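Local coordinates for protein HdaB,HdaA (Adhesin), HUS-associated diffuse adherence (Escherichia coli, PDB 5D55) that probably caps the tip of the enteroaggregative Hda (AAF/IV) pilus as its minor subunit, a chaperone-usher adhesin component of the AfaD invasin family, at residues 24-35 / 104-115. Sequence-based numbering, arbitrary orientation.
Sequences NLLHDGVKLATG and IFYIEVDGNQQV
Lys31 lies across the ring of Tyr106 on an antiparallel beta pairing that a classic bulge interrupts, a worked example of how strands of the Ig-like pilin fold absorb an extra residue. Both segments belong to the HdaB part of this engineered fusion. At the bulge Leu32 and Ala33 share Ile107: the N of Leu32 bonds the O of Ile107 at 2.8 Å, whereas the bond from the N of Ala33 to that oxygen is weak. From CB, Lys31 sends CG beside the backbone N (chi1 -64°), near Glu108 OE2 and Tyr106 CD1; CD then passes above Tyr106 CD1 and CE1. CE settles over the ring centre, 3.5 Å from the Tyr106 centroid and nearly on the ring normal, while NZ ends above Tyr106 CZ in a cation-pi contact. The extended methylenes thus cover one face of the ring, and Thr34 CG2 meets Tyr106 CE1 obliquely. On the other face of the sheet, turned to the core, the CA of Gly35 sits over the centre of the Phe105 ring, 3.7 Å from its centroid, a CH-pi contact.

Before the bulge, a type II turn from His27 to Val30 joins the short pairing of Leu25 and Leu26 with Gln114 and Gln113 to the longer one. Val109 CG2 bridges the two pairings, packing against Leu26 CD1, Val30 CB and Leu32 CD2. Backbone bonds, among them Gly29 N to Val109 O, hold the turn, and side chains add to them: the N of Asp28 bonds Asn112 OD1 almost straight (171°), and Asp28 OD1 also forms a salt bridge with Arg77, which probably eases its proximity to Asp110, another partner of that arginine. The same Asp28 OD1 accepts the N-H of Gly111 (N to OD1 2.6 Å) through its anti lone pair.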
loop_
_atom_site.group_PDB
_atom_site.type_symbol
_atom_site.label_atom_id
_atom_site.label_comp_id
_atom_site.label_asym_id
_atom_site.label_seq_id
_atom_site.Cartn_x
_atom_site.Cartn_y
_atom_site.Cartn_z
ATOM N N ASN B 24 -17.960 35.740 1.318
ATOM C CA ASN B 24 -18.648 34.526 0.887
ATOM C C ASN B 24 -19.052 34.521 -0.588
ATOM O O ASN B 24 -19.825 33.670 -1.005
ATOM C CB ASN B 24 -19.870 34.275 1.778
ATOM C CG ASN B 24 -21.042 35.171 1.435
ATOM O OD1 ASN B 24 -20.870 36.343 1.113
ATOM N ND2 ASN B 24 -22.251 34.618 1.509
ATOM N N LEU B 25 -18.549 35.480 -1.357
ATOM C CA LEU B 25 -18.747 35.487 -2.807
ATOM C C LEU B 25 -17.482 34.874 -3.386
ATOM O O LEU B 25 -16.515 35.576 -3.709
ATOM C CB LEU B 25 -19.005 36.906 -3.328
ATOM C CG LEU B 25 -20.275 37.588 -2.784
ATOM C CD1 LEU B 25 -20.500 38.982 -3.389
ATOM C CD2 LEU B 25 -21.514 36.728 -3.006
ATOM N N LEU B 26 -17.482 33.544 -3.464
ATOM C CA LEU B 26 -16.258 32.810 -3.720
ATOM C C LEU B 26 -16.133 32.407 -5.184
ATOM O O LEU B 26 -16.957 31.652 -5.712
ATOM C CB LEU B 26 -16.135 31.606 -2.777
ATOM C CG LEU B 26 -16.347 31.881 -1.279
ATOM C CD1 LEU B 26 -16.080 30.623 -0.436
ATOM C CD2 LEU B 26 -15.467 33.033 -0.814
ATOM N N HIS B 27 -15.102 32.956 -5.826
ATOM C CA HIS B 27 -14.726 32.601 -7.188
ATOM C C HIS B 27 -14.221 31.167 -7.227
ATOM O O HIS B 27 -13.620 30.684 -6.267
ATOM C CB HIS B 27 -13.628 33.541 -7.701
ATOM C CG HIS B 27 -14.110 34.913 -8.060
ATOM N ND1 HIS B 27 -14.670 35.209 -9.286
ATOM C CD2 HIS B 27 -14.086 36.078 -7.369
ATOM C CE1 HIS B 27 -14.984 36.492 -9.327
ATOM N NE2 HIS B 27 -14.633 37.043 -8.179
ATOM N N ASP B 28 -14.471 30.487 -8.342
ATOM C CA ASP B 28 -13.888 29.181 -8.595
ATOM C C ASP B 28 -12.372 29.254 -8.388
ATOM O O ASP B 28 -11.730 30.229 -8.773
ATOM C CB ASP B 28 -14.190 28.759 -10.043
ATOM C CG ASP B 28 -13.508 27.463 -10.429
ATOM O OD1 ASP B 28 -14.105 26.388 -10.210
ATOM O OD2 ASP B 28 -12.377 27.515 -10.956
ATOM N N GLY B 29 -11.803 28.224 -7.780
ATOM C CA GLY B 29 -10.360 28.182 -7.580
ATOM C C GLY B 29 -9.884 28.745 -6.247
ATOM O O GLY B 29 -8.734 28.526 -5.865
ATOM N N VAL B 30 -10.748 29.467 -5.534
ATOM C CA VAL B 30 -10.346 30.087 -4.257
ATOM C C VAL B 30 -9.903 29.009 -3.259
ATOM O O VAL B 30 -10.627 28.036 -3.028
ATOM C CB VAL B 30 -11.466 30.985 -3.664
ATOM C CG1 VAL B 30 -11.191 31.331 -2.208
ATOM C CG2 VAL B 30 -11.625 32.254 -4.495
ATOM N N LYS B 31 -8.715 29.186 -2.681
ATOM C CA LYS B 31 -8.122 28.178 -1.794
ATOM C C LYS B 31 -8.704 28.273 -0.390
ATOM O O LYS B 31 -8.632 29.330 0.253
ATOM C CB LYS B 31 -6.596 28.317 -1.761
ATOM C CG LYS B 31 -5.911 28.041 -3.095
ATOM C CD LYS B 31 -4.506 28.634 -3.116
ATOM C CE LYS B 31 -3.689 28.108 -4.290
ATOM N NZ LYS B 31 -2.314 28.720 -4.273
ATOM N N LEU B 32 -9.277 27.169 0.074
ATOM C CA LEU B 32 -9.916 27.101 1.389
ATOM C C LEU B 32 -9.069 26.344 2.422
ATOM O O LEU B 32 -9.285 26.489 3.634
ATOM C CB LEU B 32 -11.280 26.425 1.297
ATOM C CG LEU B 32 -12.341 26.996 0.351
ATOM C CD1 LEU B 32 -13.502 26.048 0.317
ATOM C CD2 LEU B 32 -12.793 28.386 0.775
ATOM N N ALA B 33 -8.135 25.531 1.928
ATOM C CA ALA B 33 -7.164 24.797 2.763
ATOM C C ALA B 33 -5.931 24.398 1.959
ATOM O O ALA B 33 -6.007 24.223 0.740
ATOM C CB ALA B 33 -7.808 23.560 3.390
ATOM N N THR B 34 -4.802 24.245 2.647
ATOM C CA THR B 34 -3.532 23.863 2.017
ATOM C C THR B 34 -3.105 22.509 2.542
ATOM O O THR B 34 -3.005 22.304 3.758
ATOM C CB THR B 34 -2.408 24.879 2.316
ATOM O OG1 THR B 34 -2.838 26.196 1.964
ATOM C CG2 THR B 34 -1.098 24.521 1.558
ATOM N N GLY B 35 -2.867 21.582 1.622
ATOM C CA GLY B 35 -2.523 20.227 1.986
ATOM C C GLY B 35 -1.111 19.869 1.568
ATOM O O GLY B 35 -0.510 20.530 0.734
ATOM N N ILE B 104 2.452 19.515 -2.519
ATOM C CA ILE B 104 1.406 20.390 -2.002
ATOM C C ILE B 104 0.150 20.267 -2.870
ATOM O O ILE B 104 0.246 20.153 -4.098
ATOM C CB ILE B 104 1.877 21.875 -1.996
ATOM C CG1 ILE B 104 3.098 22.057 -1.085
ATOM C CG2 ILE B 104 0.727 22.842 -1.581
ATOM C CD1 ILE B 104 2.839 21.802 0.375
ATOM N N PHE B 105 -1.016 20.280 -2.226
ATOM C CA PHE B 105 -2.295 20.378 -2.910
ATOM C C PHE B 105 -3.188 21.362 -2.139
ATOM O O PHE B 105 -2.821 21.796 -1.029
ATOM C CB PHE B 105 -2.956 18.990 -3.039
ATOM C CG PHE B 105 -3.304 18.346 -1.715
ATOM C CD1 PHE B 105 -4.565 18.533 -1.138
ATOM C CD2 PHE B 105 -2.364 17.575 -1.036
ATOM C CE1 PHE B 105 -4.880 17.948 0.081
ATOM C CE2 PHE B 105 -2.670 16.983 0.180
ATOM C CZ PHE B 105 -3.921 17.170 0.746
ATOM N N TYR B 106 -4.339 21.716 -2.716
ATOM C CA TYR B 106 -5.297 22.607 -2.054
ATOM C C TYR B 106 -6.720 22.067 -2.106
ATOM O O TYR B 106 -7.063 21.264 -2.982
ATOM C CB TYR B 106 -5.260 24.023 -2.656
ATOM C CG TYR B 106 -3.870 24.620 -2.731
ATOM C CD1 TYR B 106 -3.358 25.371 -1.678
ATOM C CD2 TYR B 106 -3.066 24.417 -3.853
ATOM C CE1 TYR B 106 -2.068 25.905 -1.739
ATOM C CE2 TYR B 106 -1.796 24.944 -3.931
ATOM C CZ TYR B 106 -1.297 25.690 -2.868
ATOM O OH TYR B 106 -0.028 26.222 -2.940
ATOM N N ILE B 107 -7.539 22.491 -1.145
ATOM C CA ILE B 107 -8.977 22.364 -1.277
ATOM C C ILE B 107 -9.399 23.701 -1.857
ATOM O O ILE B 107 -9.056 24.762 -1.314
ATOM C CB ILE B 107 -9.699 22.133 0.084
ATOM C CG1 ILE B 107 -9.179 20.885 0.820
ATOM C CG2 ILE B 107 -11.232 22.116 -0.107
ATOM C CD1 ILE B 107 -9.550 19.555 0.149
ATOM N N GLU B 108 -10.083 23.659 -2.996
ATOM C CA GLU B 108 -10.495 24.887 -3.678
ATOM C C GLU B 108 -11.991 24.903 -3.910
ATOM O O GLU B 108 -12.614 23.849 -4.037
ATOM C CB GLU B 108 -9.769 25.040 -5.012
ATOM C CG GLU B 108 -8.248 25.173 -4.873
ATOM C CD GLU B 108 -7.546 25.436 -6.194
ATOM O OE1 GLU B 108 -8.198 25.338 -7.261
ATOM O OE2 GLU B 108 -6.338 25.747 -6.162
ATOM N N VAL B 109 -12.552 26.105 -4.001
ATOM C CA VAL B 109 -13.949 26.277 -4.346
ATOM C C VAL B 109 -14.146 25.786 -5.783
ATOM O O VAL B 109 -13.426 26.195 -6.695
ATOM C CB VAL B 109 -14.367 27.760 -4.226
ATOM C CG1 VAL B 109 -15.804 27.935 -4.642
ATOM C CG2 VAL B 109 -14.162 28.246 -2.781
ATOM N N ASP B 110 -15.121 24.909 -5.971
ATOM C CA ASP B 110 -15.368 24.311 -7.289
ATOM C C ASP B 110 -16.568 25.007 -7.939
ATOM O O ASP B 110 -17.719 24.670 -7.660
ATOM C CB ASP B 110 -15.584 22.804 -7.132
ATOM C CG ASP B 110 -15.665 22.063 -8.471
ATOM O OD1 ASP B 110 -15.340 22.652 -9.523
ATOM O OD2 ASP B 110 -16.064 20.882 -8.464
ATOM N N GLY B 111 -16.283 26.000 -8.777
ATOM C CA GLY B 111 -17.320 26.824 -9.415
ATOM C C GLY B 111 -17.699 28.041 -8.577
ATOM O O GLY B 111 -17.774 27.959 -7.344
ATOM N N ASN B 112 -17.927 29.174 -9.239
ATOM C CA ASN B 112 -18.364 30.402 -8.551
ATOM C C ASN B 112 -19.546 30.125 -7.609
ATOM O O ASN B 112 -20.547 29.540 -8.028
ATOM C CB ASN B 112 -18.770 31.472 -9.567
ATOM C CG ASN B 112 -17.583 32.122 -10.271
ATOM O OD1 ASN B 112 -16.426 31.727 -10.108
ATOM N ND2 ASN B 112 -17.883 33.131 -11.085
ATOM N N GLN B 113 -19.436 30.531 -6.343
ATOM C CA GLN B 113 -20.478 30.212 -5.355
ATOM C C GLN B 113 -20.667 31.307 -4.324
ATOM O O GLN B 113 -19.689 31.818 -3.758
ATOM C CB GLN B 113 -20.151 28.914 -4.600
ATOM C CG GLN B 113 -20.386 27.611 -5.368
ATOM C CD GLN B 113 -19.675 26.446 -4.706
ATOM O OE1 GLN B 113 -20.134 25.915 -3.688
ATOM N NE2 GLN B 113 -18.537 26.057 -5.268
ATOM N N GLN B 114 -21.927 31.655 -4.083
ATOM C CA GLN B 114 -22.299 32.446 -2.925
ATOM C C GLN B 114 -22.594 31.426 -1.847
ATOM O O GLN B 114 -23.619 30.739 -1.891
ATOM C CB GLN B 114 -23.531 33.319 -3.210
ATOM C CG GLN B 114 -23.978 34.119 -1.998
ATOM C CD GLN B 114 -25.331 34.794 -2.149
ATOM O OE1 GLN B 114 -26.016 35.024 -1.156
ATOM N NE2 GLN B 114 -25.715 35.128 -3.375
ATOM N N VAL B 115 -21.665 31.306 -0.906
ATOM C CA VAL B 115 -21.672 30.235 0.076
ATOM C C VAL B 115 -22.209 30.790 1.375
ATOM O O VAL B 115 -21.734 31.823 1.865
ATOM C CB VAL B 115 -20.246 29.678 0.319
ATOM C CG1 VAL B 115 -20.267 28.484 1.298
ATOM C CG2 VAL B 115 -19.591 29.284 -0.990
HETATM O O HOH W 1 -6.492 28.728 -7.134
#